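PDB 3EC6: general stress protein 26 from Bacillus anthracis, which is of unknown function but binds flavin-adenine dinucleotide and belongs to the pyridoxamine 5'-phosphate oxidase family of flavin-binding proteins. Local coordinates for residues A[6-11]-A[121-126]; A[63-68]-A[77-82]. One frame throughout, in Å; residues are numbered along the deposited sequence.

In the fold
Contact 1 lays helix 4-13 against strand 113-126, and contact 2 pairs strands 61-66 and 77-87 of a beta hairpin; their centres lie about 8 Å apart. Strands 77-87 and 113-126 are neighbours in one antiparallel sheet, joined by probable backbone hydrogen bonds from I126 N to Y77 O and from D121 N to E81 O, both 2.8 Å. The helix also reaches contact 2, where I11 CG2 lies 3.3 Å from L66 O and I8 and I11 touch I78. FAD lies across strand 113-126 from the helix: Y124 meets the adenine, E79 of contact 2 binds the adjoining ribose, Y77 and R68 reach the flavin methyl groups, and the second subunit completes the site.

Contact 1. Residues A[6-11]-A[121-126]; sequences EKITTI and DTIYYI. With FAD (flavin-adenine dinucleotide), chain B.
The Y125 ring receives the side chain of K7 over one face and I11 at its edge. K7 CB lies 3.9 Å from the ring centroid, 18° off the normal, in a CH-pi contact, and the extended lysine chain then runs on across the ring until CD is 3.7 Å from Y125 CE2. At the rim, near the ring plane, I11 CG1 stands 4.0 Å from Y125 CE1. The next ring along the strand, Y124, projects from the opposite face of the sheet: one of its faces carries FAD, with Y124 CE1 3.4 Å from adenine C5A, and the other is covered near the rim by T122 CG2. Beside Y125, I8 CD1 meets I123 CG2 at 3.8 Å; with CG1 anti to the carbonyl carbon (chi1 -66°) and CD1 extended beyond it, the branch reaches the strand. Helix 6-11 crosses strand 122-126 nearly at right angles, 87°, with the axes 9.3 Å apart. No direct hydrogen bond joins the two segments. A water donates to K7 O and makes a weak bond to Y125 OH, while K7 NZ forms a salt bridge with E135, so the lysine contributes its methylenes to the tyrosine and its charge to strand 135-138.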
# COMPACT_ATOMS: atom_id res chain seq x y z
N GLU A 6 -15.33 -4.67 -17.59
CA GLU A 6 -14.22 -4.69 -18.53
C GLU A 6 -13.07 -3.77 -18.09
O GLU A 6 -11.91 -4.16 -18.21
CB GLU A 6 -14.71 -4.29 -19.92
CG GLU A 6 -13.59 -4.18 -20.91
CD GLU A 6 -14.11 -4.11 -22.35
OE1 GLU A 6 -15.32 -3.81 -22.56
OE2 GLU A 6 -13.30 -4.35 -23.27
N LYS A 7 -13.40 -2.58 -17.60
CA LYS A 7 -12.39 -1.63 -17.07
C LYS A 7 -11.59 -2.30 -15.97
O LYS A 7 -10.36 -2.19 -15.92
CB LYS A 7 -13.04 -0.35 -16.52
CG LYS A 7 -13.53 0.78 -17.53
CD LYS A 7 -14.42 1.82 -16.76
CE LYS A 7 -14.59 3.14 -17.51
NZ LYS A 7 -15.63 3.98 -16.88
N ILE A 8 -12.29 -3.02 -15.07
CA ILE A 8 -11.61 -3.74 -13.97
C ILE A 8 -10.75 -4.89 -14.45
O ILE A 8 -9.62 -5.04 -14.04
CB ILE A 8 -12.65 -4.20 -12.86
CG1 ILE A 8 -13.23 -2.95 -12.19
CG2 ILE A 8 -11.96 -5.13 -11.85
CD1 ILE A 8 -14.48 -3.22 -11.38
N THR A 9 -11.29 -5.70 -15.36
CA THR A 9 -10.54 -6.81 -15.91
C THR A 9 -9.24 -6.38 -16.64
O THR A 9 -8.20 -7.07 -16.49
CB THR A 9 -11.43 -7.64 -16.86
OG1 THR A 9 -12.56 -8.13 -16.12
CG2 THR A 9 -10.66 -8.81 -17.37
N THR A 10 -9.35 -5.25 -17.33
CA THR A 10 -8.25 -4.56 -18.04
C THR A 10 -7.11 -4.32 -17.04
O THR A 10 -5.93 -4.67 -17.29
CB THR A 10 -8.75 -3.24 -18.68
OG1 THR A 10 -9.74 -3.50 -19.69
CG2 THR A 10 -7.62 -2.44 -19.28
N ILE A 11 -7.48 -3.78 -15.87
CA ILE A 11 -6.49 -3.51 -14.83
C ILE A 11 -5.92 -4.79 -14.32
O ILE A 11 -4.70 -4.95 -14.23
CB ILE A 11 -7.06 -2.62 -13.67
CG1 ILE A 11 -7.45 -1.22 -14.18
CG2 ILE A 11 -6.04 -2.49 -12.54
CD1 ILE A 11 -6.27 -0.40 -14.70
N ASP A 121 -15.07 -8.50 -1.99
CA ASP A 121 -16.45 -8.07 -1.72
C ASP A 121 -16.73 -6.84 -2.52
O ASP A 121 -17.86 -6.68 -3.03
CB ASP A 121 -16.64 -7.77 -0.22
CG ASP A 121 -16.65 -9.06 0.62
OD1 ASP A 121 -17.29 -10.01 0.21
OD2 ASP A 121 -15.89 -9.17 1.64
N THR A 122 -15.76 -5.90 -2.59
CA THR A 122 -16.00 -4.63 -3.28
C THR A 122 -14.77 -4.33 -4.13
O THR A 122 -13.64 -4.49 -3.64
CB THR A 122 -16.26 -3.47 -2.31
OG1 THR A 122 -17.28 -3.89 -1.38
CG2 THR A 122 -16.72 -2.19 -3.04
N ILE A 123 -14.98 -3.96 -5.40
CA ILE A 123 -13.86 -3.47 -6.20
C ILE A 123 -14.20 -2.06 -6.63
O ILE A 123 -15.25 -1.84 -7.29
CB ILE A 123 -13.57 -4.35 -7.42
CG1 ILE A 123 -13.23 -5.79 -6.96
CG2 ILE A 123 -12.41 -3.71 -8.26
CD1 ILE A 123 -12.89 -6.73 -8.11
N TYR A 124 -13.35 -1.10 -6.27
CA TYR A 124 -13.52 0.28 -6.70
C TYR A 124 -12.64 0.54 -7.91
O TYR A 124 -11.49 0.12 -7.94
CB TYR A 124 -13.05 1.25 -5.59
CG TYR A 124 -13.85 1.15 -4.35
CD1 TYR A 124 -15.08 1.80 -4.26
CD2 TYR A 124 -13.40 0.39 -3.28
CE1 TYR A 124 -15.86 1.71 -3.11
CE2 TYR A 124 -14.19 0.29 -2.10
CZ TYR A 124 -15.42 0.96 -2.05
OH TYR A 124 -16.21 0.87 -0.92
N TYR A 125 -13.18 1.22 -8.90
CA TYR A 125 -12.39 1.57 -10.09
C TYR A 125 -12.12 3.05 -10.04
O TYR A 125 -13.08 3.87 -9.96
CB TYR A 125 -13.15 1.18 -11.39
CG TYR A 125 -12.38 1.59 -12.62
CD1 TYR A 125 -11.33 0.82 -13.10
CD2 TYR A 125 -12.69 2.80 -13.26
CE1 TYR A 125 -10.58 1.25 -14.22
CE2 TYR A 125 -11.98 3.22 -14.36
CZ TYR A 125 -10.94 2.45 -14.83
OH TYR A 125 -10.29 2.96 -15.94
N ILE A 126 -10.82 3.40 -10.07
CA ILE A 126 -10.40 4.79 -9.86
C ILE A 126 -9.80 5.31 -11.16
O ILE A 126 -8.73 4.86 -11.60
CB ILE A 126 -9.43 4.86 -8.66
CG1 ILE A 126 -10.16 4.28 -7.43
CG2 ILE A 126 -8.89 6.29 -8.43
CD1 ILE A 126 -9.37 3.59 -6.57
PA FAD B . -11.74 9.53 0.69
O1A FAD B . -12.03 10.19 2.03
O2A FAD B . -12.01 10.43 -0.51
O5B FAD B . -12.72 8.24 0.42
C5B FAD B . -12.41 7.44 -0.70
C4B FAD B . -12.18 6.07 -0.10
O4B FAD B . -13.46 5.54 0.32
C3B FAD B . -11.57 5.14 -1.14
O3B FAD B . -10.16 4.99 -0.92
C2B FAD B . -12.42 3.88 -1.01
O2B FAD B . -11.82 2.96 -0.11
C1B FAD B . -13.75 4.36 -0.41
N9A FAD B . -14.74 4.67 -1.46
C8A FAD B . -14.45 5.06 -2.75
N7A FAD B . -15.62 5.25 -3.42
C5A FAD B . -16.64 5.00 -2.59
C6A FAD B . -18.02 5.04 -2.79
N6A FAD B . -18.49 5.09 -4.05
N1A FAD B . -18.85 4.71 -1.73
C2A FAD B . -18.31 4.35 -0.50
N3A FAD B . -16.93 4.31 -0.31
C4A FAD B . -16.11 4.63 -1.35
N1 FAD B . -4.86 12.56 -2.23
C2 FAD B . -4.48 13.52 -1.31
O2 FAD B . -5.40 13.99 -0.63
N3 FAD B . -3.16 13.88 -1.15
C4 FAD B . -2.18 13.32 -1.94
O4 FAD B . -0.98 13.67 -1.79
C4X FAD B . -2.55 12.39 -2.94
N5 FAD B . -1.57 11.84 -3.74
C5X FAD B . -1.95 10.93 -4.71
C6 FAD B . -0.93 10.41 -5.53
C7 FAD B . -1.31 9.46 -6.49
C7M FAD B . -0.23 8.90 -7.38
C8 FAD B . -2.66 9.05 -6.62
C8M FAD B . -3.09 8.00 -7.64
C9 FAD B . -3.65 9.54 -5.76
C9A FAD B . -3.29 10.51 -4.80
N10 FAD B . -4.26 11.03 -3.96
C10 FAD B . -3.89 12.00 -3.03
C1' FAD B . -5.68 10.55 -3.91
C2' FAD B . -5.94 9.50 -2.82
O2' FAD B . -5.12 8.35 -3.01
C3' FAD B . -7.40 9.06 -2.95
O3' FAD B . -8.20 10.24 -2.83
C4' FAD B . -7.78 8.05 -1.87
O4' FAD B . -9.07 7.41 -2.15
C5' FAD B . -7.84 8.73 -0.50
O5' FAD B . -8.26 7.78 0.47
P FAD B . -9.30 8.34 1.56
O1P FAD B . -9.91 7.20 2.37
O2P FAD B . -8.75 9.51 2.33
O3P FAD B . -10.33 8.88 0.46
O HOH W 1 -9.41 0.06 -17.41

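Contact 2. Residues A[63-68]-A[77-82]; sequences HVLLGR and YIEVEG. With FAD (flavin-adenine dinucleotide), chain B.
H63 donates from NE2 to OE1 of E79 at 2.9 Å, with an N-H...O angle of 160°. The acceptor lies in the imidazole plane but is met on the anti side of the carboxylate, 31° out of its plane. H63 CG is anti to the backbone N (chi1 -178°), and this leans the ring obliquely toward E79, two residues from its bridge partner E81. The same OE1 accepts from O2B of FAD, at 3.0 Å, while OE2 takes the bond from FAD O3B at 2.7 Å. One carboxylate therefore holds both hydroxyls of the adenosine ribose, and the histidine, a second-shell group, probably fixes the rotation of the carboxylate; its N-H may disperse some of the negative charge. L65 CD2 packs alongside, 3.5 Å from E79 CG. These side chains stand on one face of the antiparallel hairpin of strands 61-66 and 77-87, part of a curled antiparallel sheet consistent with the split beta-barrel of the FMN-binding clan. V64 and V80 exchange two backbone bonds, L66 and I78 two more. The alternate residues bond outward through the backbone, H63 with S21 and L65 with V19 on one side, Y77 with I126, E79 with Y124 and E81 with D121 on the other. V64, L66, I78 and V80 share the apolar face, where helix 4-13 covers I78, whereas the other face looks to the adenosine ribose and the second subunit. G67 ends the pairing at backbone angles suited to glycine. R68 lays its guanidinium over the flavin methyl C7M, CZ 3.6 Å away, its NH2 engaged by E75 in a salt bridge and by K72 O. F32 of the second subunit makes a cation-pi contact with R68 and meets the Y77 ring edge-to-face; Y77 CE2 lies 3.7 Å from the other flavin methyl, C8M.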
# COMPACT_ATOMS: atom_id res chain seq x y z
N HIS A 63 -6.77 -5.54 1.87
CA HIS A 63 -7.04 -4.45 0.94
C HIS A 63 -5.96 -4.53 -0.13
O HIS A 63 -4.79 -4.82 0.17
CB HIS A 63 -6.95 -3.13 1.71
CG HIS A 63 -7.27 -1.93 0.89
ND1 HIS A 63 -6.30 -1.31 0.11
CD2 HIS A 63 -8.43 -1.29 0.65
CE1 HIS A 63 -6.85 -0.29 -0.52
NE2 HIS A 63 -8.14 -0.25 -0.22
N VAL A 64 -6.33 -4.34 -1.39
CA VAL A 64 -5.40 -4.38 -2.53
C VAL A 64 -5.49 -3.09 -3.32
O VAL A 64 -6.57 -2.64 -3.59
CB VAL A 64 -5.73 -5.58 -3.45
CG1 VAL A 64 -4.87 -5.55 -4.72
CG2 VAL A 64 -5.52 -6.89 -2.71
N LEU A 65 -4.33 -2.53 -3.67
CA LEU A 65 -4.20 -1.45 -4.66
C LEU A 65 -3.49 -2.06 -5.84
O LEU A 65 -2.42 -2.69 -5.69
CB LEU A 65 -3.38 -0.25 -4.15
CG LEU A 65 -3.96 0.46 -2.96
CD1 LEU A 65 -2.94 1.49 -2.50
CD2 LEU A 65 -5.21 1.21 -3.45
N LEU A 66 -4.07 -1.94 -7.04
CA LEU A 66 -3.46 -2.60 -8.23
C LEU A 66 -3.73 -1.81 -9.49
O LEU A 66 -4.83 -1.33 -9.71
CB LEU A 66 -4.04 -4.02 -8.39
CG LEU A 66 -3.54 -4.90 -9.55
CD1 LEU A 66 -2.08 -5.30 -9.30
CD2 LEU A 66 -4.40 -6.15 -9.62
N GLY A 67 -2.69 -1.66 -10.32
CA GLY A 67 -2.88 -1.12 -11.68
C GLY A 67 -2.01 0.06 -12.03
O GLY A 67 -1.85 0.40 -13.22
N ARG A 68 -1.49 0.73 -11.02
CA ARG A 68 -0.72 1.94 -11.30
C ARG A 68 0.77 1.63 -11.51
O ARG A 68 1.28 0.62 -10.99
CB ARG A 68 -0.98 2.99 -10.19
CG ARG A 68 0.22 3.30 -9.34
CD ARG A 68 -0.02 4.58 -8.51
NE ARG A 68 1.04 5.54 -8.80
CZ ARG A 68 0.92 6.48 -9.73
NH1 ARG A 68 1.91 7.32 -9.98
NH2 ARG A 68 -0.22 6.57 -10.40
N TYR A 77 -6.62 2.73 -11.82
CA TYR A 77 -6.31 1.59 -10.99
C TYR A 77 -7.52 1.14 -10.21
O TYR A 77 -8.58 1.79 -10.26
CB TYR A 77 -5.16 1.89 -10.03
CG TYR A 77 -5.42 2.99 -9.03
CD1 TYR A 77 -5.73 2.69 -7.70
CD2 TYR A 77 -5.28 4.35 -9.40
CE1 TYR A 77 -5.97 3.73 -6.77
CE2 TYR A 77 -5.50 5.38 -8.50
CZ TYR A 77 -5.81 5.05 -7.18
OH TYR A 77 -6.02 6.07 -6.26
N ILE A 78 -7.34 0.05 -9.47
CA ILE A 78 -8.46 -0.47 -8.66
C ILE A 78 -8.07 -0.61 -7.19
O ILE A 78 -6.88 -0.71 -6.84
CB ILE A 78 -9.00 -1.84 -9.16
CG1 ILE A 78 -7.92 -2.93 -9.06
CG2 ILE A 78 -9.60 -1.74 -10.61
CD1 ILE A 78 -8.51 -4.32 -9.40
N GLU A 79 -9.08 -0.60 -6.34
CA GLU A 79 -8.89 -0.93 -4.93
C GLU A 79 -9.82 -2.08 -4.67
O GLU A 79 -10.96 -2.08 -5.14
CB GLU A 79 -9.44 0.18 -4.04
CG GLU A 79 -8.71 1.40 -3.97
CD GLU A 79 -9.32 2.25 -2.82
OE1 GLU A 79 -9.61 1.71 -1.72
OE2 GLU A 79 -9.49 3.46 -3.05
N VAL A 80 -9.34 -3.08 -3.96
CA VAL A 80 -10.15 -4.28 -3.68
C VAL A 80 -10.20 -4.48 -2.18
O VAL A 80 -9.16 -4.42 -1.53
CB VAL A 80 -9.52 -5.52 -4.34
CG1 VAL A 80 -10.33 -6.77 -4.00
CG2 VAL A 80 -9.28 -5.31 -5.89
N GLU A 81 -11.41 -4.66 -1.65
CA GLU A 81 -11.62 -5.07 -0.24
C GLU A 81 -12.21 -6.47 -0.23
O GLU A 81 -13.13 -6.77 -0.99
CB GLU A 81 -12.64 -4.18 0.47
CG GLU A 81 -12.28 -2.69 0.49
CD GLU A 81 -13.45 -1.82 0.92
OE1 GLU A 81 -14.49 -2.34 1.38
OE2 GLU A 81 -13.34 -0.60 0.80
N GLY A 82 -11.65 -7.35 0.58
CA GLY A 82 -12.24 -8.70 0.67
C GLY A 82 -11.54 -9.50 1.76
O GLY A 82 -10.68 -8.96 2.45
PA FAD B . -11.74 9.53 0.69
O1A FAD B . -12.03 10.19 2.03
O2A FAD B . -12.01 10.43 -0.51
O5B FAD B . -12.72 8.24 0.42
C5B FAD B . -12.41 7.44 -0.70
C4B FAD B . -12.18 6.07 -0.10
O4B FAD B . -13.46 5.54 0.32
C3B FAD B . -11.57 5.14 -1.14
O3B FAD B . -10.16 4.99 -0.92
C2B FAD B . -12.42 3.88 -1.01
O2B FAD B . -11.82 2.96 -0.11
C1B FAD B . -13.75 4.36 -0.41
N9A FAD B . -14.74 4.67 -1.46
C8A FAD B . -14.45 5.06 -2.75
N7A FAD B . -15.62 5.25 -3.42
C5A FAD B . -16.64 5.00 -2.59
C6A FAD B . -18.02 5.04 -2.79
N6A FAD B . -18.49 5.09 -4.05
N1A FAD B . -18.85 4.71 -1.73
C2A FAD B . -18.31 4.35 -0.50
N3A FAD B . -16.93 4.31 -0.31
C4A FAD B . -16.11 4.63 -1.35
N1 FAD B . -4.86 12.56 -2.23
C2 FAD B . -4.48 13.52 -1.31
O2 FAD B . -5.40 13.99 -0.63
N3 FAD B . -3.16 13.88 -1.15
C4 FAD B . -2.18 13.32 -1.94
O4 FAD B . -0.98 13.67 -1.79
C4X FAD B . -2.55 12.39 -2.94
N5 FAD B . -1.57 11.84 -3.74
C5X FAD B . -1.95 10.93 -4.71
C6 FAD B . -0.93 10.41 -5.53
C7 FAD B . -1.31 9.46 -6.49
C7M FAD B . -0.23 8.90 -7.38
C8 FAD B . -2.66 9.05 -6.62
C8M FAD B . -3.09 8.00 -7.64
C9 FAD B . -3.65 9.54 -5.76
C9A FAD B . -3.29 10.51 -4.80
N10 FAD B . -4.26 11.03 -3.96
C10 FAD B . -3.89 12.00 -3.03
C1' FAD B . -5.68 10.55 -3.91
C2' FAD B . -5.94 9.50 -2.82
O2' FAD B . -5.12 8.35 -3.01
C3' FAD B . -7.40 9.06 -2.95
O3' FAD B . -8.20 10.24 -2.83
C4' FAD B . -7.78 8.05 -1.87
O4' FAD B . -9.07 7.41 -2.15
C5' FAD B . -7.84 8.73 -0.50
O5' FAD B . -8.26 7.78 0.47
P FAD B . -9.30 8.34 1.56
O1P FAD B . -9.91 7.20 2.37
O2P FAD B . -8.75 9.51 2.33
O3P FAD B . -10.33 8.88 0.46